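Local coordinates for protein 1510-N membrane protease (Pyrococcus horikoshii, PDB 3BPP) that cleaves proteins as a serine protease, preferentially near hydrophobic or aromatic residues, and can degrade casein and a stomatin homolog in vitro, at residues I9-Q14 and E204-A209; A13-Q18 and I44-P49. The protein carries 1 engineered substitution. All coordinates share one frame; numbering follows the deposited sequence.

How the contacts relate
Both contacts are parallel strand pairings in one sheet, and strand 9-16 is the middle member of both: contact 1 puts 204-207 along one edge of it, contact 2 puts 41-47 along the other. Their centres lie about 14 Å apart, and they share Ala13 and Gln14. Along the chain, contact 2 joins strands separated by little more than helix 21-36, whereas contact 1 brings back a strand from near the C-terminal end of this N-terminal protease domain construct. They touch where Val12 CG1 lies 3.5 Å from Glu45 OE2. Strand 9-16 thus links the 204-207 edge, which faces the second subunit, to the loops that lead to the substrate-binding residues.

Contact 1. Residues I9-Q14 and E204-A209; sequences IVYVAQ and EVRYLA
Ile9 to Val12 pair in parallel with Glu204 to Tyr207, the two short strand axes coming within 4.7 Å at an angle of 27°. Val10 takes a hydrogen bond from Arg206 N and gives one to Glu204 O; two residues on, Val12 N bonds to Arg206 O and Val12 O accepts Leu208 N at 2.7 Å. Past that point a water continues the pairing, taking Gln14 N and donating to Leu208 O.

On the face carrying Tyr11, the side chain of Arg206 runs beside the tyrosine in the same direction. Tyr11 CG stands anti to its carbonyl carbon (chi1 -79°), which lays the ring beside Arg206, with Arg206 CB over one face in a CH-pi contact, 4.2 Å from the Tyr11 ring centroid and offset toward the rim. The guanidinium does not stack: its plane stands 66° from the ring, with Arg206 NH2 3.3 Å from Tyr11 OH. Leu208 CG sits in the ring plane at the edge, and Leu208 CD1 is 3.7 Å from Tyr11 CD1. Ile9 CD1 packs 3.7 Å from Arg206 NE, a buried nitrogen with no partner in the model.

On the other face, Val12 lies alongside Tyr207, Val12 CB 3.6 Å from Tyr207 CD1, while Val12 CG2 meets Val205 CG1 at 3.8 Å. Helix 175-181 covers this valine-rich face with Ile175 and Leu179; helix 21-36 lies against the other through Ala34 and Tyr30. Tyr207 OH hydrogen-bonds Tyr207 OH of the second subunit, and Glu204 to Arg206 pair antiparallel with a strand of that subunit. The result is an alpha/beta sheet of the ClpP/crotonase type, helices on both faces, that continues through its 204-207 edge into the other half of the homodimer.

Contact 2. Residues A13-Q18 and I44-P49; sequences AQIKGQ and IELDTP
Ala13 to Lys16 run parallel to Ile44 to Asp47, the short axes 15° apart, with Glu45 N bonded to Ala13 O, Ile15 N bonded to Glu45 O and Ile15 O to Asp47 N, and Gly17 N to Asp47 O closing the series at 2.9 Å.

Ile15 supplies the apolar half. Ile15 CG1 meets Ile44 CG2 at 3.5 Å and Ile15 CG2 reaches Leu46 CD1 at 3.8 Å, one branch to each neighbour, because CG2 stands anti to the backbone N and CG1 anti to the carbonyl carbon (chi1 -61°). Thr23 and Gln26 of helix 21-36 touch the same isoleucine.

The opposite face is polar. Glu45 extends alongside Gln14, Glu45 OE1 3.4 Å from Gln14 CG, the amide and carboxylate planes 43° apart. Lys16 rests CG on Asp47 CB and bends at its last torsion, carrying Lys16 NZ to a water at 2.7 Å that makes a weak bond to Glu45 O. Lys16 NZ stays 5.0 Å from Glu45 OE1, too far for a salt bridge, though the opposite charges probably still attract. Asp47 OD2 takes Ser80 N.

Beyond the strands, Thr48 OG1 donates to Gly17 O at 3.1 Å from above the carbonyl plane and is also hydrogen-bonded to Gly50 N. This beta-alpha-beta unit therefore ends with a hydroxyl tying its two strand-end loops together, right before the substrate-binding residues Gly50 to Ala53; with the Pro49 side chain about 7 Å from that of the nucleophile Ser83, these bonds probably fix the backbone that borders the active site.

Contact 1. Residues I9-Q14 and E204-A209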
ATOM      1  N   ILE A   9      -5.642   2.084 -17.152  1.00 62.43           N
ATOM      2  CA  ILE A   9      -6.022   2.813 -15.958  1.00 47.89           C
ATOM      3  C   ILE A   9      -6.708   1.814 -15.016  1.00 48.89           C
ATOM      4  O   ILE A   9      -7.739   1.225 -15.361  1.00 40.92           O
ATOM      5  CB  ILE A   9      -6.887   4.070 -16.324  1.00 54.54           C
ATOM      6  CG1 ILE A   9      -6.800   5.171 -15.256  1.00 51.77           C
ATOM      7  CG2 ILE A   9      -8.319   3.698 -16.696  1.00 57.24           C
ATOM      8  CD1 ILE A   9      -7.990   5.300 -14.359  1.00 51.49           C
ATOM      9  N   VAL A  10      -6.099   1.561 -13.857  1.00 47.94           N
ATOM     10  CA  VAL A  10      -6.667   0.612 -12.890  1.00 38.34           C
ATOM     11  C   VAL A  10      -7.381   1.406 -11.822  1.00 43.33           C
ATOM     12  O   VAL A  10      -6.903   2.456 -11.426  1.00 40.50           O
ATOM     13  CB  VAL A  10      -5.608  -0.274 -12.249  1.00 38.05           C
ATOM     14  CG1 VAL A  10      -6.260  -1.507 -11.615  1.00 42.76           C
ATOM     15  CG2 VAL A  10      -4.656  -0.753 -13.277  1.00 38.72           C
ATOM     16  N   TYR A  11      -8.548   0.937 -11.392  1.00 37.71           N
ATOM     17  CA  TYR A  11      -9.221   1.559 -10.263  1.00 33.78           C
ATOM     18  C   TYR A  11      -8.975   0.762  -8.980  1.00 34.22           C
ATOM     19  O   TYR A  11      -8.706  -0.424  -9.029  1.00 37.46           O
ATOM     20  CB  TYR A  11     -10.705   1.749 -10.545  1.00 41.28           C
ATOM     21  CG  TYR A  11     -10.993   2.953 -11.423  1.00 44.57           C
ATOM     22  CD1 TYR A  11     -11.440   4.145 -10.869  1.00 43.82           C
ATOM     23  CD2 TYR A  11     -10.797   2.901 -12.803  1.00 48.31           C
ATOM     24  CE1 TYR A  11     -11.701   5.246 -11.660  1.00 51.01           C
ATOM     25  CE2 TYR A  11     -11.049   4.003 -13.610  1.00 51.84           C
ATOM     26  CZ  TYR A  11     -11.506   5.169 -13.033  1.00 53.82           C
ATOM     27  OH  TYR A  11     -11.768   6.269 -13.820  1.00 54.28           O
ATOM     28  N   VAL A  12      -9.011   1.434  -7.835  1.00 30.15           N
ATOM     29  CA  VAL A  12      -8.876   0.737  -6.584  1.00 27.35           C
ATOM     30  C   VAL A  12      -9.937   1.263  -5.665  1.00 30.86           C
ATOM     31  O   VAL A  12     -10.169   2.467  -5.620  1.00 41.05           O
ATOM     32  CB  VAL A  12      -7.451   0.882  -5.913  1.00 28.43           C
ATOM     33  CG1 VAL A  12      -7.474   0.279  -4.550  1.00 15.11           C
ATOM     34  CG2 VAL A  12      -6.340   0.251  -6.768  1.00 20.83           C
ATOM     35  N   ALA A  13     -10.579   0.341  -4.947  1.00 29.40           N
ATOM     36  CA  ALA A  13     -11.642   0.651  -4.003  1.00 34.16           C
ATOM     37  C   ALA A  13     -11.561  -0.322  -2.823  1.00 30.81           C
ATOM     38  O   ALA A  13     -10.962  -1.405  -2.938  1.00 34.51           O
ATOM     39  CB  ALA A  13     -13.020   0.571  -4.711  1.00 28.89           C
ATOM     40  N   GLN A  14     -12.131   0.062  -1.689  1.00 35.26           N
ATOM     41  CA  GLN A  14     -12.166  -0.825  -0.517  1.00 37.45           C
ATOM     42  C   GLN A  14     -13.575  -1.309  -0.233  1.00 34.59           C
ATOM     43  O   GLN A  14     -14.530  -0.568  -0.429  1.00 35.29           O
ATOM     44  CB  GLN A  14     -11.628  -0.149   0.744  1.00 23.05           C
ATOM     45  CG  GLN A  14     -10.231   0.475   0.609  1.00 55.18           C
ATOM     46  CD  GLN A  14     -10.250   2.001   0.474  1.00 51.91           C
ATOM     47  OE1 GLN A  14     -10.649   2.710   1.400  1.00 52.78           O
ATOM     48  NE2 GLN A  14      -9.796   2.505  -0.676  1.00 59.90           N
ATOM     49  N   GLU A 204      -1.822   3.888 -14.862  1.00 50.31           N
ATOM     50  CA  GLU A 204      -2.182   4.914 -13.892  1.00 54.29           C
ATOM     51  C   GLU A 204      -3.275   4.376 -12.986  1.00 49.43           C
ATOM     52  O   GLU A 204      -4.213   3.737 -13.449  1.00 45.93           O
ATOM     53  CB  GLU A 204      -2.667   6.185 -14.587  1.00 58.62           C
ATOM     54  CG  GLU A 204      -1.644   6.760 -15.576  1.00 76.96           C
ATOM     55  CD  GLU A 204      -2.142   7.995 -16.307  1.00 80.28           C
ATOM     56  OE1 GLU A 204      -2.167   9.092 -15.690  1.00 86.39           O
ATOM     57  OE2 GLU A 204      -2.494   7.864 -17.504  1.00 86.10           O
ATOM     58  N   VAL A 205      -3.137   4.636 -11.690  1.00 43.27           N
ATOM     59  CA  VAL A 205      -4.040   4.128 -10.675  1.00 25.96           C
ATOM     60  C   VAL A 205      -4.935   5.246 -10.195  1.00 40.80           C
ATOM     61  O   VAL A 205      -4.468   6.357  -9.918  1.00 37.77           O
ATOM     62  CB  VAL A 205      -3.262   3.487  -9.519  1.00 21.90           C
ATOM     63  CG1 VAL A 205      -4.196   2.849  -8.468  1.00 16.59           C
ATOM     64  CG2 VAL A 205      -2.335   2.446 -10.065  1.00 17.94           C
ATOM     65  N   ARG A 206      -6.237   4.965 -10.148  1.00 33.86           N
ATOM     66  CA  ARG A 206      -7.167   5.864  -9.520  1.00 33.56           C
ATOM     67  C   ARG A 206      -7.765   5.162  -8.320  1.00 40.05           C
ATOM     68  O   ARG A 206      -8.214   4.023  -8.432  1.00 43.61           O
ATOM     69  CB  ARG A 206      -8.244   6.349 -10.498  1.00 45.64           C
ATOM     70  CG  ARG A 206      -7.773   7.501 -11.382  1.00 62.75           C
ATOM     71  CD  ARG A 206      -8.932   8.229 -12.068  1.00 75.84           C
ATOM     72  NE  ARG A 206      -8.517   8.805 -13.355  1.00 86.03           N
ATOM     73  CZ  ARG A 206      -9.339   9.316 -14.275  1.00 84.39           C
ATOM     74  NH1 ARG A 206      -8.840   9.804 -15.407  1.00 81.61           N
ATOM     75  NH2 ARG A 206     -10.651   9.340 -14.073  1.00 79.97           N
ATOM     76  N   TYR A 207      -7.749   5.865  -7.185  1.00 41.63           N
ATOM     77  CA  TYR A 207      -8.301   5.400  -5.927  1.00 35.05           C
ATOM     78  C   TYR A 207      -9.627   6.006  -5.655  1.00 42.15           C
ATOM     79  O   TYR A 207      -9.751   7.230  -5.587  1.00 42.11           O
ATOM     80  CB  TYR A 207      -7.399   5.757  -4.756  1.00 26.00           C
ATOM     81  CG  TYR A 207      -6.108   4.989  -4.740  1.00 28.57           C
ATOM     82  CD1 TYR A 207      -6.053   3.683  -4.215  1.00 29.38           C
ATOM     83  CD2 TYR A 207      -4.936   5.547  -5.259  1.00 31.93           C
ATOM     84  CE1 TYR A 207      -4.857   2.959  -4.218  1.00 27.89           C
ATOM     85  CE2 TYR A 207      -3.713   4.832  -5.256  1.00 35.46           C
ATOM     86  CZ  TYR A 207      -3.688   3.536  -4.743  1.00 33.99           C
ATOM     87  OH  TYR A 207      -2.498   2.838  -4.725  1.00 32.03           O
ATOM     88  N   LEU A 208     -10.607   5.135  -5.427  1.00 41.21           N
ATOM     89  CA  LEU A 208     -11.942   5.572  -5.062  1.00 34.65           C
ATOM     90  C   LEU A 208     -12.185   5.481  -3.576  1.00 32.76           C
ATOM     91  O   LEU A 208     -11.860   4.484  -2.951  1.00 44.00           O
ATOM     92  CB  LEU A 208     -12.974   4.732  -5.793  1.00 40.34           C
ATOM     93  CG  LEU A 208     -12.797   4.678  -7.296  1.00 25.76           C
ATOM     94  CD1 LEU A 208     -13.634   3.519  -7.916  1.00 41.51           C
ATOM     95  CD2 LEU A 208     -13.153   5.993  -7.898  1.00 28.50           C
ATOM     96  N   ALA A 209     -12.776   6.531  -3.017  1.00 39.80           N
ATOM     97  CA  ALA A 209     -13.103   6.591  -1.602  1.00 29.76           C
ATOM     98  C   ALA A 209     -14.551   6.164  -1.327  1.00 41.14           C
ATOM     99  O   ALA A 209     -15.427   6.310  -2.198  1.00 47.09           O
ATOM    100  CB  ALA A 209     -12.856   8.005  -1.074  1.00 41.11           C
TER
HETATM  101  O   HOH W   1     -13.512   2.550  -1.947  1.00 38.77           O

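Contact 2. Residues A13-Q18 and I44-P49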
ATOM      1  N   ALA A  13     -10.579   0.341  -4.947  1.00 29.40           N
ATOM      2  CA  ALA A  13     -11.642   0.651  -4.003  1.00 34.16           C
ATOM      3  C   ALA A  13     -11.561  -0.322  -2.823  1.00 30.81           C
ATOM      4  O   ALA A  13     -10.962  -1.405  -2.938  1.00 34.51           O
ATOM      5  CB  ALA A  13     -13.020   0.571  -4.711  1.00 28.89           C
ATOM      6  N   GLN A  14     -12.131   0.062  -1.689  1.00 35.26           N
ATOM      7  CA  GLN A  14     -12.166  -0.825  -0.517  1.00 37.45           C
ATOM      8  C   GLN A  14     -13.575  -1.309  -0.233  1.00 34.59           C
ATOM      9  O   GLN A  14     -14.530  -0.568  -0.429  1.00 35.29           O
ATOM     10  CB  GLN A  14     -11.628  -0.149   0.744  1.00 23.05           C
ATOM     11  CG  GLN A  14     -10.231   0.475   0.609  1.00 55.18           C
ATOM     12  CD  GLN A  14     -10.250   2.001   0.474  1.00 51.91           C
ATOM     13  OE1 GLN A  14     -10.649   2.710   1.400  1.00 52.78           O
ATOM     14  NE2 GLN A  14      -9.796   2.505  -0.676  1.00 59.90           N
ATOM     15  N   ILE A  15     -13.696  -2.553   0.227  1.00 30.16           N
ATOM     16  CA  ILE A  15     -14.964  -3.076   0.766  1.00 33.01           C
ATOM     17  C   ILE A  15     -14.645  -3.742   2.105  1.00 22.31           C
ATOM     18  O   ILE A  15     -13.810  -4.619   2.179  1.00 34.00           O
ATOM     19  CB  ILE A  15     -15.656  -4.082  -0.210  1.00 32.24           C
ATOM     20  CG1 ILE A  15     -16.003  -3.411  -1.543  1.00 27.90           C
ATOM     21  CG2 ILE A  15     -16.871  -4.755   0.470  1.00 36.60           C
ATOM     22  CD1 ILE A  15     -17.426  -2.976  -1.673  1.00 30.44           C
ATOM     23  N   LYS A  16     -15.253  -3.272   3.172  1.00 26.56           N
ATOM     24  CA  LYS A  16     -14.921  -3.767   4.499  1.00 40.14           C
ATOM     25  C   LYS A  16     -16.205  -4.068   5.222  1.00 38.46           C
ATOM     26  O   LYS A  16     -17.243  -3.498   4.880  1.00 37.52           O
ATOM     27  CB  LYS A  16     -14.121  -2.729   5.295  1.00 37.79           C
ATOM     28  CG  LYS A  16     -12.647  -2.697   4.999  1.00 48.89           C
ATOM     29  CD  LYS A  16     -11.963  -1.470   5.654  1.00 58.59           C
ATOM     30  CE  LYS A  16     -10.465  -1.392   5.307  1.00 57.62           C
ATOM     31  NZ  LYS A  16     -10.219  -1.311   3.830  1.00 55.80           N
ATOM     32  N   GLY A  17     -16.133  -4.980   6.199  1.00 36.34           N
ATOM     33  CA  GLY A  17     -17.243  -5.253   7.099  1.00 30.34           C
ATOM     34  C   GLY A  17     -18.200  -6.288   6.568  1.00 35.92           C
ATOM     35  O   GLY A  17     -17.956  -6.910   5.548  1.00 36.79           O
ATOM     36  N   GLN A  18     -19.285  -6.475   7.305  1.00 39.61           N
ATOM     37  CA  GLN A  18     -20.342  -7.427   7.012  1.00 39.70           C
ATOM     38  C   GLN A  18     -20.869  -7.240   5.590  1.00 38.90           C
ATOM     39  O   GLN A  18     -20.937  -6.113   5.105  1.00 45.35           O
ATOM     40  CB  GLN A  18     -21.464  -7.180   8.030  1.00 48.48           C
ATOM     41  CG  GLN A  18     -22.534  -8.236   8.090  1.00 60.28           C
ATOM     42  CD  GLN A  18     -22.154  -9.385   8.986  1.00 67.09           C
ATOM     43  OE1 GLN A  18     -22.689 -10.485   8.843  1.00 64.81           O
ATOM     44  NE2 GLN A  18     -21.227  -9.142   9.924  1.00 67.33           N
ATOM     45  N   ILE A  44     -10.454  -4.483  -5.978  1.00 28.82           N
ATOM     46  CA  ILE A  44     -11.257  -4.283  -4.784  1.00 29.79           C
ATOM     47  C   ILE A  44     -10.575  -4.918  -3.569  1.00 28.76           C
ATOM     48  O   ILE A  44     -10.446  -6.129  -3.483  1.00 31.79           O
ATOM     49  CB  ILE A  44     -12.719  -4.814  -4.939  1.00 31.85           C
ATOM     50  CG1 ILE A  44     -13.445  -4.049  -6.044  1.00 29.79           C
ATOM     51  CG2 ILE A  44     -13.473  -4.674  -3.614  1.00 26.54           C
ATOM     52  CD1 ILE A  44     -14.731  -4.662  -6.493  1.00 36.02           C
ATOM     53  N   GLU A  45     -10.150  -4.073  -2.633  1.00 24.70           N
ATOM     54  CA  GLU A  45      -9.543  -4.518  -1.417  1.00 25.13           C
ATOM     55  C   GLU A  45     -10.672  -4.991  -0.491  1.00 26.50           C
ATOM     56  O   GLU A  45     -11.480  -4.189  -0.034  1.00 30.22           O
ATOM     57  CB  GLU A  45      -8.685  -3.369  -0.790  1.00 17.28           C
ATOM     58  CG  GLU A  45      -7.594  -2.864  -1.715  1.00 20.90           C
ATOM     59  CD  GLU A  45      -6.870  -1.586  -1.230  1.00 31.08           C
ATOM     60  OE1 GLU A  45      -7.306  -0.936  -0.256  1.00 29.93           O
ATOM     61  OE2 GLU A  45      -5.847  -1.225  -1.847  1.00 30.07           O
ATOM     62  N   LEU A  46     -10.695  -6.293  -0.190  1.00 30.04           N
ATOM     63  CA  LEU A  46     -11.763  -6.912   0.586  1.00 21.01           C
ATOM     64  C   LEU A  46     -11.393  -7.306   2.029  1.00 32.62           C
ATOM     65  O   LEU A  46     -10.375  -7.954   2.276  1.00 27.01           O
ATOM     66  CB  LEU A  46     -12.283  -8.167  -0.165  1.00 26.07           C
ATOM     67  CG  LEU A  46     -13.551  -8.862   0.406  1.00 24.55           C
ATOM     68  CD1 LEU A  46     -14.784  -7.896   0.505  1.00 20.79           C
ATOM     69  CD2 LEU A  46     -13.899 -10.085  -0.390  1.00 21.24           C
ATOM     70  N   ASP A  47     -12.255  -6.970   2.986  1.00 27.50           N
ATOM     71  CA  ASP A  47     -12.015  -7.397   4.357  1.00 28.88           C
ATOM     72  C   ASP A  47     -13.356  -7.658   4.974  1.00 25.97           C
ATOM     73  O   ASP A  47     -14.018  -6.724   5.377  1.00 25.76           O
ATOM     74  CB  ASP A  47     -11.274  -6.302   5.115  1.00 34.85           C
ATOM     75  CG  ASP A  47     -10.875  -6.709   6.523  1.00 44.52           C
ATOM     76  OD1 ASP A  47     -10.126  -5.904   7.129  1.00 45.40           O
ATOM     77  OD2 ASP A  47     -11.274  -7.801   7.022  1.00 44.50           O
ATOM     78  N   THR A  48     -13.773  -8.925   5.014  1.00 26.66           N
ATOM     79  CA  THR A  48     -15.132  -9.306   5.463  1.00 31.18           C
ATOM     80  C   THR A  48     -15.135 -10.571   6.322  1.00 23.09           C
ATOM     81  O   THR A  48     -14.470 -11.531   5.966  1.00 34.31           O
ATOM     82  CB  THR A  48     -16.157  -9.404   4.248  1.00 31.38           C
ATOM     83  OG1 THR A  48     -17.454  -9.803   4.714  1.00 32.09           O
ATOM     84  CG2 THR A  48     -15.687 -10.371   3.107  1.00 20.92           C
ATOM     85  N   PRO A  49     -15.865 -10.572   7.469  1.00 30.60           N
ATOM     86  CA  PRO A  49     -16.038 -11.815   8.248  1.00 29.11           C
ATOM     87  C   PRO A  49     -17.239 -12.658   7.768  1.00 30.24           C
ATOM     88  O   PRO A  49     -17.610 -13.634   8.432  1.00 45.08           O
ATOM     89  CB  PRO A  49     -16.341 -11.297   9.653  1.00 32.06           C
ATOM     90  CG  PRO A  49     -17.234 -10.101   9.377  1.00 23.85           C
ATOM     91  CD  PRO A  49     -16.594  -9.452   8.103  1.00 33.05           C
TER
HETATM   92  O   HOH W   2     -10.237  -3.763   2.758  1.00 31.16           O